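Local coordinates for protein thermophilic dibenzothiophene desulfurization enzyme C (Paenibacillus sp. A11-2, PDB 5XDC) that probably catalyses the FMNH2- and oxygen-dependent oxidation of dibenzothiophene to its 5-oxide and then its 5,5-dioxide, as a flavin monooxygenase, at residues B[41-50]-B[161-169]; B[260-271]-B[299-310]. All blocks are in the same frame, centred on the assembly; numbering follows the deposited sequence.

Overall arrangement
Contact 1 and contact 2 lie in different parts of the acyl-CoA dehydrogenase-like fold, their centres 29 Å apart and their nearest atoms about 14 Å apart. They hold no element in common: contact 1 ties helix 43-52 of the N-terminal region to the loop leading into strand 167-174 of the middle region, whereas contact 2 pairs helices 247-276 and 293-324 of the C-terminal region. Contact 1 is partly buried and mainly ionic, burying 347 Å² through a network of six charged residues. Contact 2 is buried, at 588 Å², and rests on interlocking leucines with one salt bridge along its margin, where a second subunit also packs.

Contact 1: residues B[41-50]-B[161-169]; sequences TPKAERDAIR and GSADADRLL
Asp-164 receives three basic side chains from helix 43-50, and these salt bridges dominate the contact. Its CG stands anti to the backbone N (chi1 -176°), which directs the carboxylate at the helix. Lys-43 NZ meets Asp-164 OD1 at 2.8 Å on the syn side. Arg-46 NE lies 2.7 Å from Asp-164 OD2 on its anti lone pair, in a nearly straight bond (166°), while Arg-50 NH1 reaches the same OD2 from the syn side at 2.8 Å. Arg-50 also grips Asp-166 side-on, NE and NH2 converging on OD2, with NH2 at 2.8 Å. Within the helix, Asp-47 OD1 accepts from Lys-43 NZ, fixing that ammonium between two carboxylates.

Side-chain to backbone hydrogen bonds add to the clasp: Asp-164 O takes Arg-46 NH2 from above its carbonyl plane at 2.8 Å and Arg-50 NH2 at 2.7 Å. A water links Arg-46 NH2 to Gly-161 O, and Phe-123 adds a cation-pi contact to Arg-46.

Apolar contact is slight: Thr-41 packs on Ala-163 CB and, through CG2, on Asp-164 CB; Thr-41 OG1 is hydrogen-bonded to Asp-211. The whole is a salt-bridge network joining the N-terminal helical and middle beta regions of the acyl-CoA dehydrogenase fold.

Contact 2: residues B[260-271]-B[299-310]; sequences LGIARGALEEAA and YGEFAAQLQVAE
Leu-267 and Leu-306 interlock as reciprocal knobs between two helices. Leu-267 sits among Tyr-299, Phe-302, Ala-303 and Leu-306, its CD2 3.6 Å from Ala-303 CA and its CD1 3.9 Å from Tyr-299 CD1. Leu-306 enters the hole formed by Leu-260, Ala-263, Arg-264 and Leu-267; with CG anti to the backbone N, it lays CD2 over one guanidinium face of Arg-264, 3.7 Å from NH2. Leu-260 CD2 continues the seam at 3.7 Å from Ala-309 CB.

Beside these leucines, Arg-264 grips Glu-310 side-on: NE to OE2 at 2.7 Å (177°) and NH2 to OE1 at 2.7 Å, the two flat groups nearly coplanar at 19°. Were Arg-264 an alanine, the Glu-310 carboxylate would probably lose its charged mate and Leu-306 CD2 the flat group it lies over.

Further out, a water joins Gln-307 OE1, at 2.6 Å, to Arg-264 NH2 by a weak bond. Gln-307 OE1 also bonds Gln-340 of the second subunit, whose Phe-402 packs on Leu-267. Tyr-299 OH is hydrogen-bonded to Ser-274. The axes of segments 260-271 and 299-310 run roughly antiparallel (149°) and approach to 10.7 Å, a knobs-into-holes pair in the C-terminal helical bundle of the acyl-CoA dehydrogenase fold.

Contact 1: residues B[41-50]-B[161-169]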
ATOM      1  N   THR B  41      18.226  20.596  26.182  1.00 18.04           N
ATOM      2  CA  THR B  41      18.464  21.722  25.294  1.00 17.07           C
ATOM      3  C   THR B  41      19.820  21.580  24.621  1.00 21.02           C
ATOM      4  O   THR B  41      20.845  21.509  25.321  1.00 20.56           O
ATOM      5  CB  THR B  41      18.390  23.024  26.086  1.00 17.46           C
ATOM      6  OG1 THR B  41      17.123  23.095  26.759  1.00 19.72           O
ATOM      7  CG2 THR B  41      18.553  24.236  25.169  1.00 19.48           C
ATOM      8  N   PRO B  42      19.888  21.538  23.301  1.00 17.06           N
ATOM      9  CA  PRO B  42      21.179  21.425  22.600  1.00 18.32           C
ATOM     10  C   PRO B  42      21.840  22.788  22.443  1.00 18.64           C
ATOM     11  O   PRO B  42      21.944  23.359  21.359  1.00 18.88           O
ATOM     12  CB  PRO B  42      20.766  20.812  21.260  1.00 18.04           C
ATOM     13  CG  PRO B  42      19.438  21.414  21.007  1.00 17.71           C
ATOM     14  CD  PRO B  42      18.759  21.540  22.349  1.00 16.95           C
ATOM     15  N   LYS B  43      22.278  23.329  23.574  1.00 17.36           N
ATOM     16  CA  LYS B  43      22.738  24.713  23.625  1.00 19.32           C
ATOM     17  C   LYS B  43      23.942  24.930  22.712  1.00 17.19           C
ATOM     18  O   LYS B  43      24.005  25.916  21.970  1.00 18.46           O
ATOM     19  CB  LYS B  43      23.068  25.071  25.076  1.00 20.75           C
ATOM     20  CG  LYS B  43      23.790  26.393  25.270  1.00 21.60           C
ATOM     21  CD  LYS B  43      22.990  27.539  24.744  1.00 19.56           C
ATOM     22  CE  LYS B  43      23.624  28.873  25.156  1.00 25.51           C
ATOM     23  NZ  LYS B  43      23.051  30.021  24.400  1.00 23.01           N
ATOM     24  N   ALA B  44      24.916  24.019  22.752  1.00 15.56           N
ATOM     25  CA  ALA B  44      26.116  24.204  21.939  1.00 19.79           C
ATOM     26  C   ALA B  44      25.766  24.286  20.465  1.00 23.31           C
ATOM     27  O   ALA B  44      26.305  25.123  19.727  1.00 20.02           O
ATOM     28  CB  ALA B  44      27.098  23.064  22.175  1.00 20.98           C
ATOM     29  N   GLU B  45      24.848  23.427  20.025  1.00 17.63           N
ATOM     30  CA  GLU B  45      24.475  23.376  18.623  1.00 17.38           C
ATOM     31  C   GLU B  45      23.645  24.594  18.237  1.00 15.79           C
ATOM     32  O   GLU B  45      23.796  25.130  17.134  1.00 15.38           O
ATOM     33  CB  GLU B  45      23.717  22.072  18.354  1.00 17.34           C
ATOM     34  CG  GLU B  45      24.584  20.824  18.419  1.00 18.91           C
ATOM     35  CD  GLU B  45      25.010  20.438  19.829  1.00 18.98           C
ATOM     36  OE1 GLU B  45      24.249  20.703  20.793  1.00 18.94           O
ATOM     37  OE2 GLU B  45      26.111  19.847  19.962  1.00 20.17           O
ATOM     38  N   ARG B  46      22.762  25.041  19.133  1.00 15.03           N
ATOM     39  CA  ARG B  46      22.039  26.281  18.898  1.00 13.79           C
ATOM     40  C   ARG B  46      23.013  27.451  18.754  1.00 19.13           C
ATOM     41  O   ARG B  46      22.828  28.316  17.896  1.00 16.10           O
ATOM     42  CB  ARG B  46      21.034  26.530  20.027  1.00 16.50           C
ATOM     43  CG  ARG B  46      19.842  25.549  20.029  1.00 16.86           C
ATOM     44  CD  ARG B  46      18.970  25.733  21.254  1.00 17.68           C
ATOM     45  NE  ARG B  46      18.449  27.095  21.335  1.00 16.21           N
ATOM     46  CZ  ARG B  46      17.339  27.522  20.732  1.00 14.80           C
ATOM     47  NH1 ARG B  46      16.596  26.681  20.016  1.00 17.82           N
ATOM     48  NH2 ARG B  46      16.961  28.783  20.833  1.00 17.17           N
ATOM     49  N   ASP B  47      24.075  27.474  19.563  1.00 18.48           N
ATOM     50  CA  ASP B  47      25.056  28.554  19.435  1.00 18.10           C
ATOM     51  C   ASP B  47      25.849  28.440  18.134  1.00 17.64           C
ATOM     52  O   ASP B  47      26.193  29.457  17.520  1.00 18.48           O
ATOM     53  CB  ASP B  47      25.999  28.568  20.641  1.00 17.44           C
ATOM     54  CG  ASP B  47      25.339  29.106  21.912  1.00 18.50           C
ATOM     55  OD1 ASP B  47      24.254  29.721  21.837  1.00 18.57           O
ATOM     56  OD2 ASP B  47      25.931  28.924  23.008  1.00 23.34           O
ATOM     57  N   ALA B  48      26.144  27.222  17.677  1.00 15.15           N
ATOM     58  CA  ALA B  48      26.776  27.077  16.369  1.00 18.50           C
ATOM     59  C   ALA B  48      25.887  27.645  15.268  1.00 17.27           C
ATOM     60  O   ALA B  48      26.378  28.276  14.326  1.00 17.33           O
ATOM     61  CB  ALA B  48      27.103  25.612  16.088  1.00 18.93           C
ATOM     62  N   ILE B  49      24.574  27.427  15.363  1.00 17.81           N
ATOM     63  CA  ILE B  49      23.664  28.020  14.390  1.00 15.05           C
ATOM     64  C   ILE B  49      23.697  29.542  14.498  1.00 16.38           C
ATOM     65  O   ILE B  49      23.668  30.255  13.484  1.00 16.94           O
ATOM     66  CB  ILE B  49      22.243  27.448  14.579  1.00 14.33           C
ATOM     67  CG1 ILE B  49      22.238  25.966  14.190  1.00 15.00           C
ATOM     68  CG2 ILE B  49      21.231  28.248  13.766  1.00 18.28           C
ATOM     69  CD1 ILE B  49      20.922  25.260  14.482  1.00 17.34           C
ATOM     70  N   ARG B  50      23.762  30.062  15.727  1.00 17.68           N
ATOM     71  CA  ARG B  50      23.856  31.502  15.925  1.00 15.29           C
ATOM     72  C   ARG B  50      25.092  32.073  15.234  1.00 15.31           C
ATOM     73  O   ARG B  50      25.003  33.080  14.524  1.00 18.33           O
ATOM     74  CB  ARG B  50      23.890  31.825  17.419  1.00 14.80           C
ATOM     75  CG  ARG B  50      22.550  31.769  18.126  1.00 16.86           C
ATOM     76  CD  ARG B  50      22.671  32.331  19.552  1.00 18.29           C
ATOM     77  NE  ARG B  50      21.374  32.401  20.224  1.00 16.41           N
ATOM     78  CZ  ARG B  50      20.847  31.439  20.997  1.00 14.49           C
ATOM     79  NH1 ARG B  50      21.497  30.303  21.211  1.00 16.52           N
ATOM     80  NH2 ARG B  50      19.654  31.607  21.545  1.00 17.88           N
ATOM     81  N   GLY B 161      10.905  25.090  20.834  1.00 17.20           N
ATOM     82  CA  GLY B 161      12.054  25.964  20.869  1.00 21.34           C
ATOM     83  C   GLY B 161      11.980  27.027  21.939  1.00 23.61           C
ATOM     84  O   GLY B 161      12.625  28.071  21.813  1.00 23.73           O
ATOM     85  N   SER B 162      11.240  26.771  23.015  1.00 22.41           N
ATOM     86  CA  SER B 162      11.030  27.797  24.024  1.00 21.83           C
ATOM     87  C   SER B 162      12.208  27.958  24.974  1.00 19.71           C
ATOM     88  O   SER B 162      12.251  28.945  25.709  1.00 24.09           O
ATOM     89  CB  SER B 162       9.755  27.496  24.829  1.00 22.23           C
ATOM     90  OG  SER B 162       9.781  26.203  25.393  1.00 31.70           O
ATOM     91  N   ALA B 163      13.164  27.039  24.974  1.00 17.86           N
ATOM     92  CA  ALA B 163      14.340  27.157  25.823  1.00 18.97           C
ATOM     93  C   ALA B 163      15.454  27.837  25.048  1.00 17.58           C
ATOM     94  O   ALA B 163      15.594  27.635  23.840  1.00 16.50           O
ATOM     95  CB  ALA B 163      14.820  25.782  26.296  1.00 19.78           C
ATOM     96  N   ASP B 164      16.251  28.646  25.747  1.00 17.80           N
ATOM     97  CA  ASP B 164      17.383  29.332  25.115  1.00 16.00           C
ATOM     98  C   ASP B 164      16.925  30.218  23.952  1.00 16.81           C
ATOM     99  O   ASP B 164      17.668  30.448  23.001  1.00 19.36           O
ATOM    100  CB  ASP B 164      18.426  28.317  24.644  1.00 17.09           C
ATOM    101  CG  ASP B 164      19.683  28.964  24.063  1.00 23.85           C
ATOM    102  OD1 ASP B 164      20.259  29.864  24.723  1.00 20.36           O
ATOM    103  OD2 ASP B 164      20.102  28.562  22.950  1.00 19.32           O
ATOM    104  N   ALA B 165      15.705  30.736  24.023  1.00 15.36           N
ATOM    105  CA  ALA B 165      15.150  31.587  22.975  1.00 15.78           C
ATOM    106  C   ALA B 165      15.411  33.051  23.299  1.00 16.24           C
ATOM    107  O   ALA B 165      15.099  33.512  24.403  1.00 20.76           O
ATOM    108  CB  ALA B 165      13.645  31.362  22.838  1.00 16.67           C
ATOM    109  N   ASP B 166      15.963  33.789  22.332  1.00 14.41           N
ATOM    110  CA  ASP B 166      16.187  35.213  22.558  1.00 13.90           C
ATOM    111  C   ASP B 166      14.886  35.995  22.618  1.00 15.79           C
ATOM    112  O   ASP B 166      14.795  36.988  23.352  1.00 16.85           O
ATOM    113  CB  ASP B 166      17.107  35.762  21.472  1.00 16.09           C
ATOM    114  CG  ASP B 166      18.445  35.084  21.485  1.00 20.34           C
ATOM    115  OD1 ASP B 166      19.297  35.498  22.284  1.00 20.94           O
ATOM    116  OD2 ASP B 166      18.649  34.109  20.740  1.00 16.33           O
ATOM    117  N   ARG B 167      13.883  35.587  21.841  1.00 14.06           N
ATOM    118  CA  ARG B 167      12.546  36.142  21.875  1.00 12.49           C
ATOM    119  C   ARG B 167      11.569  34.986  21.709  1.00 13.64           C
ATOM    120  O   ARG B 167      11.878  33.989  21.044  1.00 14.97           O
ATOM    121  CB  ARG B 167      12.293  37.178  20.764  1.00 15.10           C
ATOM    122  CG  ARG B 167      13.059  38.502  20.889  1.00 15.69           C
ATOM    123  CD  ARG B 167      12.558  39.281  22.083  1.00 21.52           C
ATOM    124  NE  ARG B 167      13.106  40.637  22.182  1.00 17.68           N
ATOM    125  CZ  ARG B 167      14.265  40.949  22.756  1.00 19.14           C
ATOM    126  NH1 ARG B 167      15.040  40.020  23.280  1.00 18.91           N
ATOM    127  NH2 ARG B 167      14.649  42.221  22.827  1.00 20.33           N
ATOM    128  N   LEU B 168      10.407  35.128  22.334  1.00 15.34           N
ATOM    129  CA  LEU B 168       9.285  34.213  22.180  1.00 13.72           C
ATOM    130  C   LEU B 168       8.161  34.893  21.412  1.00 15.17           C
ATOM    131  O   LEU B 168       7.745  36.008  21.750  1.00 15.54           O
ATOM    132  CB  LEU B 168       8.745  33.752  23.538  1.00 16.06           C
ATOM    133  CG  LEU B 168       9.704  32.965  24.413  1.00 15.23           C
ATOM    134  CD1 LEU B 168       9.099  32.734  25.798  1.00 18.46           C
ATOM    135  CD2 LEU B 168      10.030  31.646  23.755  1.00 19.27           C
ATOM    136  N   LEU B 169       7.651  34.206  20.398  1.00 13.31           N
ATOM    137  CA  LEU B 169       6.408  34.584  19.753  1.00 13.14           C
ATOM    138  C   LEU B 169       5.255  34.029  20.577  1.00 14.15           C
ATOM    139  O   LEU B 169       5.067  32.809  20.650  1.00 14.12           O
ATOM    140  CB  LEU B 169       6.393  34.051  18.322  1.00 15.47           C
ATOM    141  CG  LEU B 169       5.144  34.334  17.501  1.00 16.08           C
ATOM    142  CD1 LEU B 169       4.937  35.855  17.306  1.00 16.86           C
ATOM    143  CD2 LEU B 169       5.206  33.610  16.145  1.00 16.54           C
TER
HETATM  144  O   HOH W   1      14.274  28.512  19.736  1.00 24.47           O

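Contact 2: residues B[260-271]-B[299-310]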
ATOM      1  N   LEU B 260      10.968  15.403   4.556  1.00 11.30           N
ATOM      2  CA  LEU B 260      11.859  15.015   3.459  1.00 13.62           C
ATOM      3  C   LEU B 260      13.304  14.892   3.930  1.00 12.15           C
ATOM      4  O   LEU B 260      14.037  14.002   3.488  1.00 13.10           O
ATOM      5  CB  LEU B 260      11.757  16.024   2.318  1.00 12.29           C
ATOM      6  CG  LEU B 260      10.386  16.123   1.666  1.00 13.88           C
ATOM      7  CD1 LEU B 260      10.375  17.283   0.667  1.00 16.74           C
ATOM      8  CD2 LEU B 260      10.035  14.828   0.951  1.00 17.05           C
ATOM      9  N   GLY B 261      13.743  15.771   4.831  1.00 12.96           N
ATOM     10  CA  GLY B 261      15.096  15.658   5.345  1.00 13.42           C
ATOM     11  C   GLY B 261      15.314  14.397   6.163  1.00 14.55           C
ATOM     12  O   GLY B 261      16.326  13.704   6.003  1.00 14.21           O
ATOM     13  N   ILE B 262      14.370  14.078   7.043  1.00 11.10           N
ATOM     14  CA  ILE B 262      14.474  12.842   7.822  1.00 12.05           C
ATOM     15  C   ILE B 262      14.517  11.643   6.886  1.00 12.23           C
ATOM     16  O   ILE B 262      15.327  10.728   7.063  1.00 13.74           O
ATOM     17  CB  ILE B 262      13.313  12.733   8.826  1.00 12.21           C
ATOM     18  CG1 ILE B 262      13.426  13.809   9.903  1.00 12.59           C
ATOM     19  CG2 ILE B 262      13.282  11.341   9.455  1.00 13.93           C
ATOM     20  CD1 ILE B 262      12.181  13.960  10.732  1.00 14.63           C
ATOM     21  N   ALA B 263      13.662  11.651   5.856  1.00 13.10           N
ATOM     22  CA  ALA B 263      13.609  10.552   4.897  1.00 12.35           C
ATOM     23  C   ALA B 263      14.945  10.370   4.190  1.00 12.36           C
ATOM     24  O   ALA B 263      15.421   9.241   4.022  1.00 13.90           O
ATOM     25  CB  ALA B 263      12.499  10.794   3.879  1.00 13.91           C
ATOM     26  N   ARG B 264      15.549  11.468   3.731  1.00 10.91           N
ATOM     27  CA  ARG B 264      16.834  11.375   3.048  1.00 12.74           C
ATOM     28  C   ARG B 264      17.924  10.899   4.001  1.00 13.72           C
ATOM     29  O   ARG B 264      18.722  10.025   3.655  1.00 14.33           O
ATOM     30  CB  ARG B 264      17.208  12.717   2.418  1.00 17.91           C
ATOM     31  CG  ARG B 264      18.593  12.703   1.769  1.00 18.07           C
ATOM     32  CD  ARG B 264      18.785  13.844   0.763  1.00 21.67           C
ATOM     33  NE  ARG B 264      18.050  13.617  -0.489  1.00 22.33           N
ATOM     34  CZ  ARG B 264      18.480  12.864  -1.502  1.00 27.87           C
ATOM     35  NH1 ARG B 264      19.650  12.237  -1.429  1.00 27.37           N
ATOM     36  NH2 ARG B 264      17.726  12.732  -2.597  1.00 21.40           N
ATOM     37  N   GLY B 265      17.947  11.430   5.224  1.00 13.77           N
ATOM     38  CA  GLY B 265      18.946  10.982   6.182  1.00 16.61           C
ATOM     39  C   GLY B 265      18.811   9.509   6.515  1.00 13.77           C
ATOM     40  O   GLY B 265      19.809   8.789   6.619  1.00 13.04           O
ATOM     41  N   ALA B 266      17.575   9.047   6.696  1.00 12.12           N
ATOM     42  CA  ALA B 266      17.326   7.640   6.981  1.00 13.16           C
ATOM     43  C   ALA B 266      17.793   6.758   5.828  1.00 14.20           C
ATOM     44  O   ALA B 266      18.425   5.716   6.036  1.00 12.91           O
ATOM     45  CB  ALA B 266      15.839   7.431   7.246  1.00 12.66           C
ATOM     46  N   LEU B 267      17.458   7.139   4.603  1.00 13.41           N
ATOM     47  CA  LEU B 267      17.817   6.308   3.460  1.00 13.65           C
ATOM     48  C   LEU B 267      19.334   6.214   3.306  1.00 13.38           C
ATOM     49  O   LEU B 267      19.870   5.130   3.056  1.00 15.39           O
ATOM     50  CB  LEU B 267      17.161   6.862   2.195  1.00 13.36           C
ATOM     51  CG  LEU B 267      16.923   5.946   0.998  1.00 26.77           C
ATOM     52  CD1 LEU B 267      16.170   4.699   1.356  1.00 17.37           C
ATOM     53  CD2 LEU B 267      16.163   6.733  -0.082  1.00 32.45           C
ATOM     54  N   GLU B 268      20.040   7.341   3.445  0.59 14.88           N
ATOM     55  CA  GLU B 268      21.498   7.327   3.345  0.59 15.39           C
ATOM     56  C   GLU B 268      22.125   6.525   4.478  0.59 16.68           C
ATOM     57  O   GLU B 268      23.063   5.754   4.251  0.59 15.35           O
ATOM     58  CB  GLU B 268      22.051   8.751   3.345  0.59 17.20           C
ATOM     59  CG  GLU B 268      21.739   9.555   2.104  0.59 20.52           C
ATOM     60  CD  GLU B 268      22.550   9.123   0.892  0.59 25.66           C
ATOM     61  OE1 GLU B 268      23.254   8.087   0.958  0.59 18.89           O
ATOM     62  OE2 GLU B 268      22.484   9.832  -0.132  0.59 24.39           O
ATOM     63  N   GLU B 269      21.619   6.682   5.702  1.00 15.79           N
ATOM     64  CA  GLU B 269      22.177   5.926   6.821  1.00 15.31           C
ATOM     65  C   GLU B 269      21.954   4.434   6.631  1.00 16.94           C
ATOM     66  O   GLU B 269      22.835   3.620   6.929  1.00 16.32           O
ATOM     67  CB  GLU B 269      21.560   6.399   8.143  1.00 14.69           C
ATOM     68  CG  GLU B 269      21.962   5.614   9.385  1.00 21.64           C
ATOM     69  CD  GLU B 269      23.350   5.965   9.897  1.00 32.89           C
ATOM     70  OE1 GLU B 269      23.749   5.390  10.936  1.00 29.16           O
ATOM     71  OE2 GLU B 269      24.043   6.795   9.263  1.00 28.57           O
ATOM     72  N   ALA B 270      20.768   4.052   6.160  1.00 14.60           N
ATOM     73  CA  ALA B 270      20.506   2.651   5.873  1.00 14.62           C
ATOM     74  C   ALA B 270      21.468   2.139   4.807  1.00 15.24           C
ATOM     75  O   ALA B 270      22.074   1.073   4.964  1.00 15.18           O
ATOM     76  CB  ALA B 270      19.056   2.475   5.436  1.00 15.81           C
ATOM     77  N   ALA B 271      21.629   2.897   3.716  1.00 14.12           N
ATOM     78  CA  ALA B 271      22.511   2.463   2.638  1.00 15.75           C
ATOM     79  C   ALA B 271      23.923   2.227   3.158  1.00 17.45           C
ATOM     80  O   ALA B 271      24.569   1.221   2.825  1.00 17.40           O
ATOM     81  CB  ALA B 271      22.519   3.505   1.520  1.00 16.80           C
ATOM     82  N   TYR B 299      15.406  -0.153  -1.646  1.00 14.70           N
ATOM     83  CA  TYR B 299      16.110   1.107  -1.861  1.00 14.78           C
ATOM     84  C   TYR B 299      15.568   1.843  -3.080  1.00 12.53           C
ATOM     85  O   TYR B 299      15.410   3.067  -3.051  1.00 15.07           O
ATOM     86  CB  TYR B 299      17.614   0.876  -1.995  1.00 14.28           C
ATOM     87  CG  TYR B 299      18.260   0.673  -0.639  1.00 12.64           C
ATOM     88  CD1 TYR B 299      18.450   1.748   0.224  1.00 14.41           C
ATOM     89  CD2 TYR B 299      18.679  -0.580  -0.218  1.00 14.63           C
ATOM     90  CE1 TYR B 299      19.018   1.575   1.465  1.00 15.67           C
ATOM     91  CE2 TYR B 299      19.242  -0.753   1.025  1.00 14.45           C
ATOM     92  CZ  TYR B 299      19.414   0.333   1.853  1.00 16.01           C
ATOM     93  OH  TYR B 299      19.978   0.176   3.099  1.00 16.03           O
ATOM     94  N   GLY B 300      15.254   1.112  -4.147  1.00 12.91           N
ATOM     95  CA  GLY B 300      14.785   1.761  -5.359  1.00 13.81           C
ATOM     96  C   GLY B 300      13.422   2.398  -5.181  1.00 12.79           C
ATOM     97  O   GLY B 300      13.199   3.535  -5.608  1.00 15.62           O
ATOM     98  N   GLU B 301      12.492   1.677  -4.553  1.00 12.29           N
ATOM     99  CA  GLU B 301      11.151   2.220  -4.349  1.00 14.82           C
ATOM    100  C   GLU B 301      11.208   3.518  -3.559  1.00 16.61           C
ATOM    101  O   GLU B 301      10.599   4.524  -3.944  1.00 14.30           O
ATOM    102  CB  GLU B 301      10.271   1.202  -3.624  1.00 18.52           C
ATOM    103  N   PHE B 302      11.937   3.513  -2.445  1.00 14.01           N
ATOM    104  CA  PHE B 302      11.957   4.684  -1.583  1.00 14.02           C
ATOM    105  C   PHE B 302      12.814   5.807  -2.156  1.00 12.83           C
ATOM    106  O   PHE B 302      12.428   6.979  -2.056  1.00 15.02           O
ATOM    107  CB  PHE B 302      12.421   4.294  -0.187  1.00 13.62           C
ATOM    108  CG  PHE B 302      11.407   3.497   0.568  1.00 14.56           C
ATOM    109  CD1 PHE B 302      10.121   3.961   0.697  1.00 15.29           C
ATOM    110  CD2 PHE B 302      11.734   2.273   1.134  1.00 18.82           C
ATOM    111  CE1 PHE B 302       9.177   3.240   1.385  1.00 21.98           C
ATOM    112  CE2 PHE B 302      10.787   1.553   1.826  1.00 19.93           C
ATOM    113  CZ  PHE B 302       9.511   2.027   1.938  1.00 22.45           C
ATOM    114  N   ALA B 303      13.955   5.492  -2.775  1.00 14.37           N
ATOM    115  CA  ALA B 303      14.754   6.540  -3.406  1.00 15.18           C
ATOM    116  C   ALA B 303      13.982   7.224  -4.533  1.00 12.87           C
ATOM    117  O   ALA B 303      14.060   8.446  -4.696  1.00 13.13           O
ATOM    118  CB  ALA B 303      16.066   5.957  -3.922  1.00 13.75           C
ATOM    119  N   ALA B 304      13.227   6.453  -5.318  1.00 12.71           N
ATOM    120  CA  ALA B 304      12.443   7.046  -6.401  1.00 14.09           C
ATOM    121  C   ALA B 304      11.386   7.997  -5.856  1.00 13.33           C
ATOM    122  O   ALA B 304      11.237   9.128  -6.339  1.00 13.28           O
ATOM    123  CB  ALA B 304      11.781   5.944  -7.223  1.00 15.40           C
ATOM    124  N   GLN B 305      10.601   7.532  -4.881  1.00 12.50           N
ATOM    125  CA  GLN B 305       9.606   8.403  -4.272  1.00 14.36           C
ATOM    126  C   GLN B 305      10.253   9.646  -3.674  1.00 14.15           C
ATOM    127  O   GLN B 305       9.709  10.748  -3.797  1.00 12.01           O
ATOM    128  CB  GLN B 305       8.818   7.647  -3.211  1.00 16.66           C
ATOM    129  CG  GLN B 305       7.956   6.553  -3.772  1.00 16.92           C
ATOM    130  CD  GLN B 305       7.228   5.801  -2.680  1.00 28.74           C
ATOM    131  OE1 GLN B 305       7.445   4.614  -2.487  1.00 36.27           O
ATOM    132  NE2 GLN B 305       6.373   6.503  -1.944  1.00 39.80           N
ATOM    133  N   LEU B 306      11.412   9.491  -3.020  1.00 12.62           N
ATOM    134  CA  LEU B 306      12.101  10.652  -2.449  1.00 13.74           C
ATOM    135  C   LEU B 306      12.487  11.664  -3.524  1.00 14.28           C
ATOM    136  O   LEU B 306      12.293  12.873  -3.341  1.00 15.83           O
ATOM    137  CB  LEU B 306      13.339  10.214  -1.679  1.00 13.11           C
ATOM    138  CG  LEU B 306      14.137  11.350  -1.034  1.00 11.98           C
ATOM    139  CD1 LEU B 306      13.330  12.090   0.008  1.00 18.10           C
ATOM    140  CD2 LEU B 306      15.388  10.785  -0.436  1.00 14.81           C
ATOM    141  N   GLN B 307      13.043  11.194  -4.649  1.00 13.59           N
ATOM    142  CA  GLN B 307      13.430  12.114  -5.716  1.00 13.91           C
ATOM    143  C   GLN B 307      12.236  12.931  -6.166  1.00 13.80           C
ATOM    144  O   GLN B 307      12.319  14.155  -6.307  1.00 14.23           O
ATOM    145  CB  GLN B 307      14.000  11.367  -6.925  1.00 15.83           C
ATOM    146  CG  GLN B 307      15.208  10.474  -6.711  1.00 17.15           C
ATOM    147  CD  GLN B 307      16.299  11.070  -5.849  1.00 27.89           C
ATOM    148  OE1 GLN B 307      16.948  12.049  -6.231  1.00 27.92           O
ATOM    149  NE2 GLN B 307      16.539  10.450  -4.694  1.00 26.26           N
ATOM    150  N   VAL B 308      11.109  12.266  -6.410  1.00 12.46           N
ATOM    151  CA  VAL B 308       9.953  12.973  -6.939  1.00 12.97           C
ATOM    152  C   VAL B 308       9.405  13.943  -5.902  1.00 16.43           C
ATOM    153  O   VAL B 308       9.058  15.085  -6.227  1.00 16.25           O
ATOM    154  CB  VAL B 308       8.885  11.971  -7.411  1.00 10.48           C
ATOM    155  CG1 VAL B 308       7.625  12.702  -7.852  1.00 12.68           C
ATOM    156  CG2 VAL B 308       9.414  11.112  -8.553  1.00 14.20           C
ATOM    157  N   ALA B 309       9.308  13.506  -4.641  1.00 15.65           N
ATOM    158  CA  ALA B 309       8.793  14.383  -3.588  1.00 14.72           C
ATOM    159  C   ALA B 309       9.676  15.609  -3.413  1.00 17.73           C
ATOM    160  O   ALA B 309       9.174  16.723  -3.214  1.00 18.51           O
ATOM    161  CB  ALA B 309       8.685  13.623  -2.268  1.00 13.56           C
ATOM    162  N   GLU B 310      10.995  15.425  -3.461  1.00 14.83           N
ATOM    163  CA  GLU B 310      11.905  16.561  -3.316  1.00 14.32           C
ATOM    164  C   GLU B 310      11.769  17.517  -4.491  1.00 30.97           C
ATOM    165  O   GLU B 310      11.703  18.743  -4.310  1.00 21.61           O
ATOM    166  CB  GLU B 310      13.341  16.078  -3.210  1.00 16.82           C
ATOM    167  CG  GLU B 310      13.654  15.382  -1.897  1.00 18.85           C
ATOM    168  CD  GLU B 310      15.077  14.859  -1.818  1.00 21.82           C
ATOM    169  OE1 GLU B 310      15.667  14.496  -2.862  1.00 21.72           O
ATOM    170  OE2 GLU B 310      15.599  14.789  -0.687  1.00 19.84           O
TER
HETATM  171  O   HOH W   2      19.282  12.791  -5.460  1.00 40.34           O